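Local coordinates for protein replicative DNA helicase (Nostoc punctiforme, PDB 4O1R) that is the intein of the DnaB helicase, a domain that probably excises itself and joins its flanking sequences by a peptide bond, at residues L90-L96 with W108-V112. Sequence-based numbering, arbitrary orientation.
Sequences LTPKEHL and WDEIV. With NA (sodium ion), chain B.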
loop_
_atom_site.group_PDB
_atom_site.type_symbol
_atom_site.label_atom_id
_atom_site.label_comp_id
_atom_site.label_asym_id
_atom_site.label_seq_id
_atom_site.Cartn_x
_atom_site.Cartn_y
_atom_site.Cartn_z
ATOM N N LEU A 90 -14.462 2.692 2.149
ATOM C CA LEU A 90 -14.635 1.288 1.789
ATOM C C LEU A 90 -15.685 0.630 2.662
ATOM O O LEU A 90 -15.884 1.008 3.823
ATOM C CB LEU A 90 -13.310 0.540 1.928
ATOM C CG LEU A 90 -12.202 0.980 0.969
ATOM C CD1 LEU A 90 -10.893 0.327 1.353
ATOM C CD2 LEU A 90 -12.566 0.607 -0.461
ATOM N N THR A 91 -16.347 -0.373 2.105
ATOM C CA THR A 91 -17.448 -1.041 2.797
ATOM C C THR A 91 -17.126 -2.520 3.014
ATOM O O THR A 91 -16.251 -3.094 2.350
ATOM C CB THR A 91 -18.776 -0.903 2.008
ATOM O OG1 THR A 91 -18.670 -1.623 0.773
ATOM C CG2 THR A 91 -19.136 0.581 1.731
ATOM N N PRO A 92 -17.849 -3.164 3.952
ATOM C CA PRO A 92 -17.649 -4.600 4.136
ATOM C C PRO A 92 -17.913 -5.330 2.818
ATOM O O PRO A 92 -18.830 -4.950 2.087
ATOM C CB PRO A 92 -18.707 -4.968 5.182
ATOM C CG PRO A 92 -18.923 -3.674 5.944
ATOM C CD PRO A 92 -18.861 -2.613 4.873
ATOM N N LYS A 93 -17.101 -6.346 2.521
ATOM C CA LYS A 93 -17.224 -7.176 1.305
ATOM C C LYS A 93 -16.773 -6.492 0.025
ATOM O O LYS A 93 -16.749 -7.123 -1.022
ATOM C CB LYS A 93 -18.636 -7.748 1.126
ATOM C CG LYS A 93 -19.057 -8.592 2.332
ATOM C CD LYS A 93 -20.372 -9.276 2.123
ATOM C CE LYS A 93 -21.457 -8.259 2.091
ATOM N NZ LYS A 93 -22.775 -8.879 1.881
ATOM N N GLU A 94 -16.395 -5.222 0.101
ATOM C CA GLU A 94 -15.845 -4.562 -1.079
ATOM C C GLU A 94 -14.505 -5.211 -1.443
ATOM O O GLU A 94 -13.765 -5.655 -0.566
ATOM C CB GLU A 94 -15.701 -3.065 -0.818
ATOM C CG GLU A 94 -15.458 -2.248 -2.068
ATOM C CD GLU A 94 -15.931 -0.827 -1.922
ATOM O OE1 GLU A 94 -16.398 -0.433 -0.829
ATOM O OE2 GLU A 94 -15.877 -0.101 -2.930
ATOM N N HIS A 95 -14.189 -5.274 -2.737
ATOM C CA HIS A 95 -12.961 -5.931 -3.179
ATOM C C HIS A 95 -11.863 -4.930 -3.527
ATOM O O HIS A 95 -12.144 -3.839 -4.036
ATOM C CB HIS A 95 -13.256 -6.810 -4.396
ATOM C CG HIS A 95 -14.075 -8.031 -4.096
ATOM N ND1 HIS A 95 -15.380 -7.988 -3.642
ATOM C CD2 HIS A 95 -13.773 -9.344 -4.239
ATOM C CE1 HIS A 95 -15.835 -9.224 -3.499
ATOM N NE2 HIS A 95 -14.881 -10.060 -3.860
ATOM N N LEU A 96 -10.617 -5.328 -3.262
ATOM C CA LEU A 96 -9.433 -4.510 -3.540
ATOM C C LEU A 96 -8.453 -5.277 -4.407
ATOM O O LEU A 96 -8.373 -6.512 -4.333
ATOM C CB LEU A 96 -8.699 -4.146 -2.249
ATOM C CG LEU A 96 -9.461 -3.419 -1.163
ATOM C CD1 LEU A 96 -8.483 -3.160 -0.030
ATOM C CD2 LEU A 96 -10.016 -2.127 -1.735
ATOM N N TRP A 108 -8.689 -9.687 -7.178
ATOM C CA TRP A 108 -9.587 -8.818 -6.423
ATOM C C TRP A 108 -10.061 -9.508 -5.158
ATOM O O TRP A 108 -10.983 -10.324 -5.208
ATOM C CB TRP A 108 -10.788 -8.460 -7.295
ATOM C CG TRP A 108 -10.397 -7.687 -8.512
ATOM C CD1 TRP A 108 -10.210 -8.181 -9.771
ATOM C CD2 TRP A 108 -10.109 -6.280 -8.586
ATOM N NE1 TRP A 108 -9.844 -7.168 -10.624
ATOM C CE2 TRP A 108 -9.777 -5.991 -9.924
ATOM C CE3 TRP A 108 -10.127 -5.229 -7.654
ATOM C CZ2 TRP A 108 -9.442 -4.701 -10.357
ATOM C CZ3 TRP A 108 -9.792 -3.944 -8.093
ATOM C CH2 TRP A 108 -9.459 -3.693 -9.432
ATOM N N ASP A 109 -9.438 -9.181 -4.031
ATOM C CA ASP A 109 -9.746 -9.858 -2.775
ATOM C C ASP A 109 -10.820 -9.093 -2.009
ATOM O O ASP A 109 -10.895 -7.869 -2.068
ATOM C CB ASP A 109 -8.481 -10.001 -1.921
ATOM C CG ASP A 109 -8.573 -11.137 -0.901
ATOM O OD1 ASP A 109 -9.561 -11.904 -0.890
ATOM O OD2 ASP A 109 -7.609 -11.259 -0.140
ATOM N N GLU A 110 -11.621 -9.823 -1.259
ATOM C CA GLU A 110 -12.694 -9.247 -0.466
ATOM C C GLU A 110 -12.182 -8.707 0.871
ATOM O O GLU A 110 -11.417 -9.387 1.570
ATOM C CB GLU A 110 -13.711 -10.359 -0.194
ATOM C CG GLU A 110 -14.953 -9.879 0.506
ATOM C CD GLU A 110 -15.745 -10.992 1.139
ATOM O OE1 GLU A 110 -15.139 -11.906 1.738
ATOM O OE2 GLU A 110 -16.975 -10.919 1.082
ATOM N N ILE A 111 -12.627 -7.507 1.241
ATOM C CA ILE A 111 -12.382 -6.976 2.586
ATOM C C ILE A 111 -13.285 -7.687 3.584
ATOM O O ILE A 111 -14.516 -7.733 3.391
ATOM C CB ILE A 111 -12.679 -5.470 2.645
ATOM C CG1 ILE A 111 -11.728 -4.703 1.725
ATOM C CG2 ILE A 111 -12.558 -4.947 4.094
ATOM C CD1 ILE A 111 -12.172 -3.290 1.444
ATOM N N VAL A 112 -12.682 -8.249 4.636
ATOM C CA VAL A 112 -13.463 -8.898 5.708
ATOM C C VAL A 112 -13.576 -8.068 6.984
ATOM O O VAL A 112 -14.491 -8.280 7.779
ATOM C CB VAL A 112 -12.980 -10.346 6.032
ATOM C CG1 VAL A 112 -13.120 -11.250 4.808
ATOM C CG2 VAL A 112 -11.557 -10.351 6.535
HETATM NA NA NA B . -20.016 -3.614 0.610
HETATM O O HOH W 1 -19.266 -3.445 -1.666
HETATM O O HOH W 2 -21.556 -5.296 -0.071
#
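Leu96 and Asp109 pair through both their backbone groups, Leu96 N giving to Asp109 O at 2.8 Å and Asp109 N to Leu96 O at 2.9 Å, in an antiparallel beta hairpin of the all-beta intein (Hint) fold. Beyond the non-hydrogen-bonded pair His95-Glu110, Ile111 N reaches Glu94 O at 2.8 Å in a nearly straight bond (N-H...O 167°). Lys93 N then gives to Ile111 O, a bond that extends the pairing into the type II turn Thr91-Glu94. Lys93 occupies the turn's third position with a positive phi, a conformation that glycine adopts more easily. Glu94 suits the end of this turn because its extended chain returns OE1 to Thr91, accepting from N and OG1, while OE2 forms a salt bridge with Lys85. Thr91 OG1 and Pro92 O also bind a sodium ion, which two waters join.

On one face of the hairpin the His95 ring lies over the backbone and CB of Glu110, CB making a CH-pi contact 4.1 Å from the ring centroid. With an alanine at His95 the CB of Glu110 is likely to lose its flat cover, and Trp108 O the ring CD2 at its side. Glu110, with CG anti to its own N (chi1 -174°), runs alongside Lys93, with OE2 against Lys93 CG (3.4 Å) and CG against the Lys93 backbone. On the other face, that of Leu96, the branched, apolar Ile111 side chain leans toward 90-96 and crosses Leu96. Leu96 and Leu90 also touch Leu62 of strand 57-64. Ile111 CD1 touches both Leu96 CG and Leu90 CD1, 3.8 Å from each.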